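Local structure of tRNA(Ile2) 2-agmatinylcytidine synthetase TiaS (Archaeoglobus fulgidus, 5XOB) at residues M26-R31 against N76-E81; V202-N207 against Y214-E219; H284-I289 against K328-L333. The protein transfers agmatine to the wobble cytidine C34 of an isoleucine tRNA in an ATP-dependent reaction, forming 2-agmatinylcytidine and switching codon reading from AUG to AUA. All coordinates share one frame; numbering follows the deposited sequence.

How the interactions relate
From the N terminus, the three contacts follow one another in series, neither nesting nor crossing. Interaction 1 closes a loop of 44 intervening residues that holds strands 35-44 and 57-64, and joins two helices in the TCKD range. Interaction 2 closes a much shorter loop, with six residues between its segments, and sets 202-207 beside strand 212-218 in the FLD range; that strand is an outermost member of the same mixed sheet that contains 35-44 and 57-64. Interaction 3, in the OB range, brings together two strands of a separate sheet across 38 residues. The centres of interactions 1 and 3 are about 45 Å apart, on opposite sides of the chain's centre.

Interaction 1. Residues M26-R31 against N76-E81; sequences MERVER and NEVIIE
R28 reaches out from helix 20-32 to E77 on helix 68-82, and its NH2 makes a salt bridge of 3.1 Å with E77 OE1. The same oxygen lies 3.3 Å from R28 NH1, so both terminal nitrogens of the guanidinium gather round one carboxylate oxygen. The two side chains cross at about a right angle, and the guanidinium and carboxylate planes are turned 46° apart, so this is not the coplanar, two-oxygen bidentate pairing. Nearer the backbone, R28 CD rests against V78 CG2 at 3.7 Å, the two side chains sliding past each other in opposite directions. The arginine chain bends at chi3 (130°), just beyond the methylenes that reach V78, and the guanidinium ends beside E77. An alanine in place of R28 is likely to leave E77 without its cross-helix charge partner and to open a gap beside V78 CG2, where the arginine methylene had rested. In the next shell, E32 forms a second salt bridge with R28 NH2, so the cation is shared between the two helices, while E81 is an opposite charge just short of contact. R28 also touches V74, and V29 packs on L71 and V74 of the same helix 68-82. The helices lie on strands such as 57-64 in a βαββαβ unit with strand order 4-1-3-2, the ferredoxin-like arrangement also seen in RRM domains.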
ATOM      1  N   MET A  26     -10.808  15.618  18.753  1.00 68.70           N
ATOM      2  CA  MET A  26     -11.777  16.365  17.967  1.00 72.26           C
ATOM      3  C   MET A  26     -13.059  16.620  18.773  1.00 72.09           C
ATOM      4  O   MET A  26     -13.529  17.756  18.838  1.00 68.58           O
ATOM      5  CB  MET A  26     -12.071  15.642  16.649  1.00 74.21           C
ATOM      6  CG  MET A  26     -10.969  15.813  15.609  1.00 74.83           C
ATOM      7  SD  MET A  26     -11.127  14.697  14.203  1.00 76.26           S
ATOM      8  CE  MET A  26     -12.782  15.137  13.672  1.00 81.23           C
ATOM      9  N   GLU A  27     -13.596  15.576  19.405  1.00 72.76           N
ATOM     10  CA  GLU A  27     -14.786  15.716  20.246  1.00 74.54           C
ATOM     11  C   GLU A  27     -14.607  16.811  21.297  1.00 76.58           C
ATOM     12  O   GLU A  27     -15.439  17.716  21.397  1.00 76.49           O
ATOM     13  CB  GLU A  27     -15.124  14.396  20.937  1.00 74.68           C
ATOM     14  CG  GLU A  27     -15.714  13.348  20.013  1.00 75.37           C
ATOM     15  CD  GLU A  27     -15.983  12.033  20.723  1.00 75.86           C
ATOM     16  OE1 GLU A  27     -15.650  11.933  21.923  1.00 75.64           O
ATOM     17  OE2 GLU A  27     -16.524  11.103  20.084  1.00 72.69           O
ATOM     18  N   ARG A  28     -13.523  16.730  22.067  1.00 80.67           N
ATOM     19  CA  ARG A  28     -13.253  17.719  23.128  1.00 83.82           C
ATOM     20  C   ARG A  28     -13.155  19.151  22.600  1.00 79.37           C
ATOM     21  O   ARG A  28     -13.728  20.070  23.179  1.00 82.67           O
ATOM     22  CB  ARG A  28     -11.993  17.373  23.940  1.00 87.27           C
ATOM     23  CG  ARG A  28     -12.287  17.084  25.407  1.00 93.48           C
ATOM     24  CD  ARG A  28     -11.036  17.088  26.284  1.00 98.98           C
ATOM     25  NE  ARG A  28     -11.183  17.931  27.479  1.00100.86           N
ATOM     26  CZ  ARG A  28     -10.327  17.964  28.503  1.00101.19           C
ATOM     27  NH1 ARG A  28      -9.247  17.186  28.515  1.00103.36           N
ATOM     28  NH2 ARG A  28     -10.558  18.776  29.530  1.00 98.85           N
ATOM     29  N   VAL A  29     -12.425  19.334  21.510  1.00 71.72           N
ATOM     30  CA  VAL A  29     -12.315  20.642  20.884  1.00 69.86           C
ATOM     31  C   VAL A  29     -13.685  21.162  20.473  1.00 71.97           C
ATOM     32  O   VAL A  29     -14.003  22.337  20.668  1.00 73.32           O
ATOM     33  CB  VAL A  29     -11.420  20.579  19.635  1.00 69.96           C
ATOM     34  CG1 VAL A  29     -11.615  21.806  18.749  1.00 71.99           C
ATOM     35  CG2 VAL A  29      -9.960  20.435  20.046  1.00 70.74           C
ATOM     36  N   GLU A  30     -14.491  20.277  19.898  1.00 74.21           N
ATOM     37  CA  GLU A  30     -15.790  20.670  19.376  1.00 78.78           C
ATOM     38  C   GLU A  30     -16.657  21.224  20.501  1.00 79.35           C
ATOM     39  O   GLU A  30     -17.479  22.111  20.274  1.00 81.01           O
ATOM     40  CB  GLU A  30     -16.494  19.487  18.694  1.00 83.60           C
ATOM     41  CG  GLU A  30     -17.309  19.854  17.453  1.00 88.25           C
ATOM     42  CD  GLU A  30     -16.719  19.305  16.161  1.00 89.27           C
ATOM     43  OE1 GLU A  30     -16.527  18.069  16.065  1.00 91.84           O
ATOM     44  OE2 GLU A  30     -16.469  20.103  15.232  1.00 88.77           O
ATOM     45  N   ARG A  31     -16.447  20.709  21.711  1.00 80.25           N
ATOM     46  CA  ARG A  31     -17.285  21.044  22.852  1.00 83.83           C
ATOM     47  C   ARG A  31     -16.710  22.167  23.714  1.00 83.87           C
ATOM     48  O   ARG A  31     -17.464  22.950  24.287  1.00 81.92           O
ATOM     49  CB  ARG A  31     -17.554  19.795  23.698  1.00 86.63           C
ATOM     50  CG  ARG A  31     -16.564  19.526  24.825  1.00 89.87           C
ATOM     51  CD  ARG A  31     -17.150  18.526  25.804  1.00 94.98           C
ATOM     52  NE  ARG A  31     -17.348  17.223  25.173  1.00 99.44           N
ATOM     53  CZ  ARG A  31     -16.620  16.133  25.414  1.00104.00           C
ATOM     54  NH1 ARG A  31     -15.626  16.148  26.302  1.00102.97           N
ATOM     55  NH2 ARG A  31     -16.897  15.005  24.764  1.00107.36           N
ATOM     56  N   ASN A  76      -3.415  18.547  24.698  1.00 65.02           N
ATOM     57  CA  ASN A  76      -2.449  18.052  25.666  1.00 65.64           C
ATOM     58  C   ASN A  76      -3.076  17.114  26.690  1.00 64.91           C
ATOM     59  O   ASN A  76      -2.550  16.044  26.981  1.00 63.46           O
ATOM     60  CB  ASN A  76      -1.802  19.223  26.391  1.00 66.27           C
ATOM     61  CG  ASN A  76      -0.749  18.775  27.371  1.00 68.62           C
ATOM     62  OD1 ASN A  76       0.029  17.872  27.084  1.00 69.60           O
ATOM     63  ND2 ASN A  76      -0.719  19.395  28.538  1.00 71.67           N
ATOM     64  N   GLU A  77      -4.216  17.533  27.217  1.00 66.94           N
ATOM     65  CA  GLU A  77      -4.904  16.810  28.273  1.00 69.38           C
ATOM     66  C   GLU A  77      -5.516  15.522  27.751  1.00 68.04           C
ATOM     67  O   GLU A  77      -5.520  14.501  28.444  1.00 66.95           O
ATOM     68  CB  GLU A  77      -5.981  17.705  28.881  1.00 73.53           C
ATOM     69  CG  GLU A  77      -5.395  18.888  29.644  1.00 79.98           C
ATOM     70  CD  GLU A  77      -6.386  20.011  29.914  1.00 84.90           C
ATOM     71  OE1 GLU A  77      -7.616  19.817  29.738  1.00 78.90           O
ATOM     72  OE2 GLU A  77      -5.917  21.106  30.307  1.00 87.82           O
ATOM     73  N   VAL A  78      -6.031  15.587  26.526  1.00 66.18           N
ATOM     74  CA  VAL A  78      -6.529  14.409  25.817  1.00 67.57           C
ATOM     75  C   VAL A  78      -5.446  13.342  25.737  1.00 69.37           C
ATOM     76  O   VAL A  78      -5.710  12.148  25.916  1.00 68.02           O
ATOM     77  CB  VAL A  78      -6.962  14.762  24.379  1.00 67.54           C
ATOM     78  CG1 VAL A  78      -7.285  13.502  23.579  1.00 68.91           C
ATOM     79  CG2 VAL A  78      -8.162  15.700  24.400  1.00 66.72           C
ATOM     80  N   ILE A  79      -4.228  13.788  25.454  1.00 71.57           N
ATOM     81  CA  ILE A  79      -3.098  12.884  25.314  1.00 74.02           C
ATOM     82  C   ILE A  79      -2.759  12.267  26.661  1.00 75.46           C
ATOM     83  O   ILE A  79      -2.617  11.051  26.771  1.00 77.23           O
ATOM     84  CB  ILE A  79      -1.860  13.605  24.748  1.00 72.64           C
ATOM     85  CG1 ILE A  79      -2.129  14.052  23.308  1.00 73.11           C
ATOM     86  CG2 ILE A  79      -0.645  12.688  24.787  1.00 73.14           C
ATOM     87  CD1 ILE A  79      -1.156  15.091  22.788  1.00 73.40           C
ATOM     88  N   ILE A  80      -2.638  13.105  27.684  1.00 75.47           N
ATOM     89  CA  ILE A  80      -2.239  12.616  28.995  1.00 76.78           C
ATOM     90  C   ILE A  80      -3.227  11.561  29.469  1.00 75.60           C
ATOM     91  O   ILE A  80      -2.828  10.515  29.986  1.00 78.64           O
ATOM     92  CB  ILE A  80      -2.119  13.749  30.034  1.00 79.28           C
ATOM     93  CG1 ILE A  80      -0.988  14.709  29.636  1.00 80.98           C
ATOM     94  CG2 ILE A  80      -1.837  13.173  31.419  1.00 81.70           C
ATOM     95  CD1 ILE A  80      -0.778  15.886  30.572  1.00 80.61           C
ATOM     96  N   GLU A  81      -4.511  11.833  29.259  1.00 73.78           N
ATOM     97  CA  GLU A  81      -5.570  10.961  29.744  1.00 78.08           C
ATOM     98  C   GLU A  81      -5.686   9.647  28.974  1.00 75.26           C
ATOM     99  O   GLU A  81      -5.913   8.605  29.582  1.00 72.24           O
ATOM    100  CB  GLU A  81      -6.916  11.690  29.715  1.00 82.34           C
ATOM    101  CG  GLU A  81      -8.106  10.800  30.054  1.00 88.12           C
ATOM    102  CD  GLU A  81      -9.417  11.563  30.134  1.00 94.75           C
ATOM    103  OE1 GLU A  81     -10.459  10.923  30.418  1.00 97.96           O
ATOM    104  OE2 GLU A  81      -9.411  12.796  29.905  1.00 97.22           O
TER

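Interaction 2. Residues V202-N207 against Y214-E219; sequences VVCIPN and YGIRGE
C204 meets strand 212-218 through both its backbone and its side chain. Its carbonyl oxygen accepts a hydrogen bond from G215 N at 3.0 Å; the bond is nearly straight (163° at the hydrogen) and the donor lies in the carbonyl plane. The CA-H of Y214 approaches the same C204 O at 3.3 Å, so one oxygen gathers a backbone N-H and a weaker C-H contact from successive residues. The side chain turns the other way along the strand: C204 CB sits 3.0 Å from G215 O, a tight fit, and SG, between the backbone N and the carbonyl carbon (chi1 56°), looks along to I216 CG1 at 4.4 Å. Next comes I205, whose CG1 meets Y214 CB at 3.8 Å. With CG1 anti to the carbonyl carbon (chi1 -71°), this branch is the one that meets the tyrosine, whose ring leads away from the loop. P206 ends the contact more loosely, with CD 4.3 Å from Y214 CA. In the strand itself Y214, I216 and G218 bond through their backbones to strand 157-163, and G215 is left to face the loop. N194 bonds to both V203 and R217. Helix 177-187 supplies F180 to pack on C204 and I205, while helix 221-230 receives Y214 at M228 and I216 at L224 and A227.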
ATOM      1  N   VAL A 202     -11.919 -11.188   4.758  1.00 81.13           N
ATOM      2  CA  VAL A 202     -12.351  -9.806   4.945  1.00 80.77           C
ATOM      3  C   VAL A 202     -11.142  -8.999   5.388  1.00 80.93           C
ATOM      4  O   VAL A 202     -10.619  -9.175   6.491  1.00 80.29           O
ATOM      5  CB  VAL A 202     -13.475  -9.644   5.980  1.00 80.64           C
ATOM      6  CG1 VAL A 202     -13.871  -8.175   6.101  1.00 79.84           C
ATOM      7  CG2 VAL A 202     -14.680 -10.486   5.589  1.00 80.38           C
ATOM      8  N   VAL A 203     -10.728  -8.098   4.510  1.00 80.75           N
ATOM      9  CA  VAL A 203      -9.500  -7.349   4.674  1.00 80.16           C
ATOM     10  C   VAL A 203      -9.728  -6.139   5.580  1.00 79.73           C
ATOM     11  O   VAL A 203      -8.828  -5.747   6.331  1.00 83.40           O
ATOM     12  CB  VAL A 203      -8.971  -6.890   3.296  1.00 80.18           C
ATOM     13  CG1 VAL A 203      -7.648  -6.148   3.430  1.00 82.14           C
ATOM     14  CG2 VAL A 203      -8.806  -8.085   2.368  1.00 78.94           C
ATOM     15  N   CYS A 204     -10.927  -5.560   5.530  1.00 74.89           N
ATOM     16  CA  CYS A 204     -11.188  -4.307   6.242  1.00 73.93           C
ATOM     17  C   CYS A 204     -11.326  -4.473   7.760  1.00 70.64           C
ATOM     18  O   CYS A 204     -11.585  -3.507   8.467  1.00 69.00           O
ATOM     19  CB  CYS A 204     -12.412  -3.581   5.655  1.00 75.55           C
ATOM     20  SG  CYS A 204     -13.963  -4.508   5.590  1.00 77.31           S
ATOM     21  N   ILE A 205     -11.128  -5.689   8.258  1.00 71.12           N
ATOM     22  CA  ILE A 205     -11.301  -5.985   9.673  1.00 70.87           C
ATOM     23  C   ILE A 205      -9.984  -6.447  10.263  1.00 70.86           C
ATOM     24  O   ILE A 205      -9.515  -7.540   9.946  1.00 72.03           O
ATOM     25  CB  ILE A 205     -12.391  -7.050   9.863  1.00 71.33           C
ATOM     26  CG1 ILE A 205     -13.746  -6.402   9.551  1.00 70.92           C
ATOM     27  CG2 ILE A 205     -12.350  -7.638  11.271  1.00 70.29           C
ATOM     28  CD1 ILE A 205     -14.931  -7.334   9.633  1.00 74.41           C
ATOM     29  N   PRO A 206      -9.385  -5.614  11.128  1.00 72.39           N
ATOM     30  CA  PRO A 206      -8.052  -5.912  11.629  1.00 75.89           C
ATOM     31  C   PRO A 206      -8.015  -7.074  12.617  1.00 81.74           C
ATOM     32  O   PRO A 206      -9.048  -7.490  13.149  1.00 79.00           O
ATOM     33  CB  PRO A 206      -7.614  -4.599  12.289  1.00 74.62           C
ATOM     34  CG  PRO A 206      -8.872  -3.896  12.644  1.00 72.69           C
ATOM     35  CD  PRO A 206      -9.941  -4.380  11.711  1.00 72.27           C
ATOM     36  N   ASN A 207      -6.803  -7.572  12.846  1.00 91.86           N
ATOM     37  CA  ASN A 207      -6.546  -8.760  13.651  1.00 98.36           C
ATOM     38  C   ASN A 207      -5.956  -8.393  15.018  1.00100.83           C
ATOM     39  O   ASN A 207      -5.370  -9.240  15.697  1.00103.38           O
ATOM     40  CB  ASN A 207      -5.550  -9.634  12.875  1.00103.71           C
ATOM     41  CG  ASN A 207      -5.423 -11.042  13.428  1.00110.02           C
ATOM     42  OD1 ASN A 207      -6.289 -11.524  14.157  1.00115.48           O
ATOM     43  ND2 ASN A 207      -4.335 -11.717  13.068  1.00112.28           N
ATOM     44  N   TYR A 214     -13.694  -1.921  12.161  1.00 63.48           N
ATOM     45  CA  TYR A 214     -13.409  -2.057  10.742  1.00 64.20           C
ATOM     46  C   TYR A 214     -13.126  -0.686  10.140  1.00 65.33           C
ATOM     47  O   TYR A 214     -13.520   0.341  10.697  1.00 66.37           O
ATOM     48  CB  TYR A 214     -14.572  -2.726   9.994  1.00 64.52           C
ATOM     49  CG  TYR A 214     -15.873  -1.937   9.975  1.00 65.07           C
ATOM     50  CD1 TYR A 214     -16.959  -2.339  10.745  1.00 69.26           C
ATOM     51  CD2 TYR A 214     -16.028  -0.799   9.178  1.00 68.84           C
ATOM     52  CE1 TYR A 214     -18.160  -1.635  10.730  1.00 70.66           C
ATOM     53  CE2 TYR A 214     -17.225  -0.081   9.165  1.00 70.70           C
ATOM     54  CZ  TYR A 214     -18.290  -0.507   9.943  1.00 70.48           C
ATOM     55  OH  TYR A 214     -19.489   0.178   9.948  1.00 72.66           O
ATOM     56  N   GLY A 215     -12.444  -0.689   8.998  1.00 66.70           N
ATOM     57  CA  GLY A 215     -12.225   0.515   8.205  1.00 66.48           C
ATOM     58  C   GLY A 215     -12.523   0.246   6.741  1.00 64.68           C
ATOM     59  O   GLY A 215     -11.929  -0.644   6.136  1.00 65.47           O
ATOM     60  N   ILE A 216     -13.426   1.027   6.164  1.00 65.12           N
ATOM     61  CA  ILE A 216     -13.850   0.801   4.794  1.00 65.70           C
ATOM     62  C   ILE A 216     -13.292   1.871   3.852  1.00 66.46           C
ATOM     63  O   ILE A 216     -13.560   3.058   4.024  1.00 67.19           O
ATOM     64  CB  ILE A 216     -15.384   0.713   4.737  1.00 68.18           C
ATOM     65  CG1 ILE A 216     -15.822  -0.560   5.468  1.00 71.18           C
ATOM     66  CG2 ILE A 216     -15.895   0.692   3.298  1.00 67.90           C
ATOM     67  CD1 ILE A 216     -17.296  -0.619   5.781  1.00 73.61           C
ATOM     68  N   ARG A 217     -12.508   1.428   2.864  1.00 65.97           N
ATOM     69  CA  ARG A 217     -11.922   2.308   1.851  1.00 67.12           C
ATOM     70  C   ARG A 217     -12.908   2.574   0.728  1.00 64.86           C
ATOM     71  O   ARG A 217     -13.627   1.671   0.306  1.00 63.69           O
ATOM     72  CB  ARG A 217     -10.651   1.683   1.258  1.00 73.70           C
ATOM     73  CG  ARG A 217      -9.367   2.156   1.914  1.00 81.53           C
ATOM     74  CD  ARG A 217      -8.149   1.378   1.440  1.00 87.58           C
ATOM     75  NE  ARG A 217      -7.057   1.514   2.405  1.00 91.75           N
ATOM     76  CZ  ARG A 217      -6.810   0.683   3.417  1.00 93.61           C
ATOM     77  NH1 ARG A 217      -7.553  -0.404   3.629  1.00101.16           N
ATOM     78  NH2 ARG A 217      -5.797   0.940   4.227  1.00 90.62           N
ATOM     79  N   GLY A 218     -12.928   3.803   0.217  1.00 64.35           N
ATOM     80  CA  GLY A 218     -13.807   4.118  -0.897  1.00 62.41           C
ATOM     81  C   GLY A 218     -13.641   5.490  -1.511  1.00 62.85           C
ATOM     82  O   GLY A 218     -12.784   6.273  -1.106  1.00 60.96           O
ATOM     83  N   GLU A 219     -14.499   5.780  -2.487  1.00 65.85           N
ATOM     84  CA  GLU A 219     -14.365   6.969  -3.328  1.00 67.33           C
ATOM     85  C   GLU A 219     -15.310   8.118  -2.947  1.00 67.35           C
ATOM     86  O   GLU A 219     -15.053   9.274  -3.295  1.00 65.25           O
ATOM     87  CB  GLU A 219     -14.593   6.588  -4.794  1.00 68.89           C
ATOM     88  CG  GLU A 219     -13.659   5.504  -5.314  1.00 71.93           C
ATOM     89  CD  GLU A 219     -12.235   5.988  -5.569  1.00 74.84           C
ATOM     90  OE1 GLU A 219     -11.990   7.209  -5.712  1.00 76.14           O
ATOM     91  OE2 GLU A 219     -11.346   5.124  -5.645  1.00 75.63           O
TER

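Interaction 3. Residues H284-I289 against K328-L333; sequences HVFFEI and KDTINL
F287 and L333 approach from opposite directions and meet at the far end of the phenylalanine ring. L333 CD1 lies 3.8 Å from F287 CZ and 3.9 Å from F287 CE2, near the plane of the ring, so the methyl butts against its edge and does not lie over a face. The phenylalanine holds CG in the crowded position between its backbone N and carbonyl carbon (chi1 62°), and this carries the ring away from its own strand toward the leucine. L333 answers with an extended outer chain (chi2 176°), which pushes CD1 forward to the aromatic rim. Within the strand 284-291, I289 CG2 also sits at the edge of the F287 ring, in its plane, so two aliphatic methyl groups border the same ring. The neighbouring F286 makes a looser touch: its CE1 comes to 4.4 Å of T330 OG1, oblique to the ring, a van der Waals approach between side chains whose CA atoms are 9.0 Å apart. The reason for that spacing is that strands 284-291 and 330-333 are not paired with each other; strand 294-300 runs between them, antiparallel to the first and parallel to the second. T330 packs on its K297 and A299, and F287 on its C298. I311 of helix 307-313 touches both F287 and L333, while V322 of strand 319-327 meets I289 and L333 within the OB fold.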
ATOM      1  N   HIS A 284       8.715 -18.358  -1.672  1.00106.95           N
ATOM      2  CA  HIS A 284       9.037 -17.062  -2.276  1.00 98.17           C
ATOM      3  C   HIS A 284       9.694 -17.261  -3.635  1.00 91.86           C
ATOM      4  O   HIS A 284      10.382 -18.252  -3.856  1.00 97.26           O
ATOM      5  CB  HIS A 284       9.982 -16.273  -1.361  1.00 95.37           C
ATOM      6  CG  HIS A 284       9.644 -16.382   0.093  1.00 93.49           C
ATOM      7  ND1 HIS A 284       8.447 -15.941   0.606  1.00 94.03           N
ATOM      8  CD2 HIS A 284      10.337 -16.888   1.141  1.00 94.27           C
ATOM      9  CE1 HIS A 284       8.412 -16.166   1.907  1.00 95.54           C
ATOM     10  NE2 HIS A 284       9.549 -16.740   2.257  1.00 95.11           N
ATOM     11  N   VAL A 285       9.508 -16.293  -4.524  1.00 83.80           N
ATOM     12  CA  VAL A 285       9.873 -16.431  -5.928  1.00 81.47           C
ATOM     13  C   VAL A 285      10.742 -15.244  -6.339  1.00 82.52           C
ATOM     14  O   VAL A 285      10.228 -14.142  -6.479  1.00 85.34           O
ATOM     15  CB  VAL A 285       8.596 -16.461  -6.798  1.00 79.39           C
ATOM     16  CG1 VAL A 285       8.928 -16.667  -8.271  1.00 78.40           C
ATOM     17  CG2 VAL A 285       7.634 -17.536  -6.306  1.00 79.97           C
ATOM     18  N   PHE A 286      12.042 -15.456  -6.543  1.00 84.17           N
ATOM     19  CA  PHE A 286      12.954 -14.349  -6.872  1.00 84.99           C
ATOM     20  C   PHE A 286      13.314 -14.308  -8.338  1.00 83.25           C
ATOM     21  O   PHE A 286      13.196 -15.301  -9.042  1.00 84.51           O
ATOM     22  CB  PHE A 286      14.258 -14.447  -6.087  1.00 88.14           C
ATOM     23  CG  PHE A 286      14.102 -14.211  -4.623  1.00 92.04           C
ATOM     24  CD1 PHE A 286      14.685 -13.107  -4.017  1.00 96.05           C
ATOM     25  CD2 PHE A 286      13.373 -15.096  -3.845  1.00 97.55           C
ATOM     26  CE1 PHE A 286      14.542 -12.892  -2.657  1.00 99.29           C
ATOM     27  CE2 PHE A 286      13.225 -14.886  -2.488  1.00101.93           C
ATOM     28  CZ  PHE A 286      13.809 -13.782  -1.890  1.00100.01           C
ATOM     29  N   PHE A 287      13.777 -13.145  -8.776  1.00 80.16           N
ATOM     30  CA  PHE A 287      14.350 -12.996 -10.096  1.00 78.51           C
ATOM     31  C   PHE A 287      15.135 -11.699 -10.142  1.00 78.13           C
ATOM     32  O   PHE A 287      15.275 -11.026  -9.121  1.00 79.54           O
ATOM     33  CB  PHE A 287      13.269 -13.052 -11.180  1.00 78.57           C
ATOM     34  CG  PHE A 287      12.257 -11.957 -11.098  1.00 78.43           C
ATOM     35  CD1 PHE A 287      12.440 -10.778 -11.802  1.00 79.52           C
ATOM     36  CD2 PHE A 287      11.098 -12.119 -10.351  1.00 76.82           C
ATOM     37  CE1 PHE A 287      11.497  -9.766 -11.744  1.00 78.38           C
ATOM     38  CE2 PHE A 287      10.151 -11.114 -10.291  1.00 76.58           C
ATOM     39  CZ  PHE A 287      10.351  -9.936 -10.989  1.00 77.39           C
ATOM     40  N   GLU A 288      15.671 -11.375 -11.314  1.00 78.82           N
ATOM     41  CA  GLU A 288      16.521 -10.208 -11.484  1.00 82.17           C
ATOM     42  C   GLU A 288      16.285  -9.575 -12.826  1.00 79.72           C
ATOM     43  O   GLU A 288      15.876 -10.233 -13.781  1.00 75.72           O
ATOM     44  CB  GLU A 288      17.998 -10.580 -11.402  1.00 89.78           C
ATOM     45  CG  GLU A 288      18.644 -10.394 -10.038  1.00 98.23           C
ATOM     46  CD  GLU A 288      20.155 -10.570 -10.079  1.00105.43           C
ATOM     47  OE1 GLU A 288      20.757 -10.369 -11.163  1.00109.58           O
ATOM     48  OE2 GLU A 288      20.746 -10.909  -9.028  1.00108.42           O
ATOM     49  N   ILE A 289      16.601  -8.290 -12.887  1.00 77.87           N
ATOM     50  CA  ILE A 289      16.384  -7.480 -14.065  1.00 78.48           C
ATOM     51  C   ILE A 289      17.597  -6.562 -14.204  1.00 80.33           C
ATOM     52  O   ILE A 289      18.231  -6.210 -13.198  1.00 73.69           O
ATOM     53  CB  ILE A 289      15.083  -6.654 -13.925  1.00 79.63           C
ATOM     54  CG1 ILE A 289      15.125  -5.794 -12.649  1.00 81.99           C
ATOM     55  CG2 ILE A 289      13.867  -7.575 -13.888  1.00 77.68           C
ATOM     56  CD1 ILE A 289      13.939  -4.866 -12.466  1.00 82.86           C
ATOM     57  N   LYS A 328      16.626  -4.955   2.258  1.00 92.41           N
ATOM     58  CA  LYS A 328      17.701  -5.929   2.059  1.00 91.42           C
ATOM     59  C   LYS A 328      18.087  -6.031   0.580  1.00 85.69           C
ATOM     60  O   LYS A 328      18.346  -7.117   0.070  1.00 83.20           O
ATOM     61  CB  LYS A 328      17.298  -7.297   2.631  1.00 96.28           C
ATOM     62  CG  LYS A 328      16.994  -7.261   4.128  1.00103.69           C
ATOM     63  CD  LYS A 328      15.703  -7.988   4.482  1.00109.47           C
ATOM     64  CE  LYS A 328      15.248  -7.684   5.908  1.00112.86           C
ATOM     65  NZ  LYS A 328      13.768  -7.517   5.996  1.00114.48           N
ATOM     66  N   ASP A 329      18.094  -4.884  -0.098  1.00 81.30           N
ATOM     67  CA  ASP A 329      18.566  -4.752  -1.482  1.00 80.47           C
ATOM     68  C   ASP A 329      17.712  -5.459  -2.549  1.00 79.38           C
ATOM     69  O   ASP A 329      18.120  -5.541  -3.714  1.00 76.74           O
ATOM     70  CB  ASP A 329      20.034  -5.187  -1.587  1.00 82.85           C
ATOM     71  CG  ASP A 329      20.927  -4.483  -0.577  1.00 85.55           C
ATOM     72  OD1 ASP A 329      21.261  -3.295  -0.792  1.00 87.94           O
ATOM     73  OD2 ASP A 329      21.287  -5.120   0.437  1.00 86.32           O
ATOM     74  N   THR A 330      16.516  -5.917  -2.172  1.00 78.39           N
ATOM     75  CA  THR A 330      15.580  -6.541  -3.127  1.00 78.83           C
ATOM     76  C   THR A 330      14.189  -5.886  -3.063  1.00 74.70           C
ATOM     77  O   THR A 330      13.721  -5.508  -1.988  1.00 72.14           O
ATOM     78  CB  THR A 330      15.483  -8.086  -2.955  1.00 82.87           C
ATOM     79  OG1 THR A 330      14.114  -8.486  -2.812  1.00 83.58           O
ATOM     80  CG2 THR A 330      16.282  -8.581  -1.745  1.00 86.43           C
ATOM     81  N   ILE A 331      13.545  -5.755  -4.226  1.00 73.50           N
ATOM     82  CA  ILE A 331      12.251  -5.062  -4.349  1.00 72.77           C
ATOM     83  C   ILE A 331      11.082  -5.978  -4.004  1.00 70.51           C
ATOM     84  O   ILE A 331      10.867  -6.975  -4.684  1.00 67.01           O
ATOM     85  CB  ILE A 331      12.000  -4.542  -5.793  1.00 73.36           C
ATOM     86  CG1 ILE A 331      13.056  -3.509  -6.217  1.00 73.40           C
ATOM     87  CG2 ILE A 331      10.604  -3.933  -5.930  1.00 73.28           C
ATOM     88  CD1 ILE A 331      12.848  -2.112  -5.663  1.00 72.27           C
ATOM     89  N   ASN A 332      10.321  -5.619  -2.968  1.00 72.01           N
ATOM     90  CA  ASN A 332       9.057  -6.296  -2.661  1.00 74.02           C
ATOM     91  C   ASN A 332       7.973  -5.858  -3.614  1.00 70.56           C
ATOM     92  O   ASN A 332       7.390  -4.795  -3.441  1.00 76.03           O
ATOM     93  CB  ASN A 332       8.575  -5.971  -1.254  1.00 77.11           C
ATOM     94  CG  ASN A 332       9.519  -6.462  -0.187  1.00 86.30           C
ATOM     95  OD1 ASN A 332      10.739  -6.484  -0.378  1.00 88.08           O
ATOM     96  ND2 ASN A 332       8.963  -6.861   0.953  1.00 92.81           N
ATOM     97  N   LEU A 333       7.683  -6.690  -4.600  1.00 68.85           N
ATOM     98  CA  LEU A 333       6.680  -6.367  -5.598  1.00 69.58           C
ATOM     99  C   LEU A 333       5.283  -6.200  -5.019  1.00 70.25           C
ATOM    100  O   LEU A 333       4.769  -7.083  -4.327  1.00 68.49           O
ATOM    101  CB  LEU A 333       6.633  -7.449  -6.671  1.00 71.84           C
ATOM    102  CG  LEU A 333       7.855  -7.526  -7.581  1.00 72.78           C
ATOM    103  CD1 LEU A 333       7.703  -8.708  -8.521  1.00 72.13           C
ATOM    104  CD2 LEU A 333       8.052  -6.240  -8.370  1.00 73.71           C
TER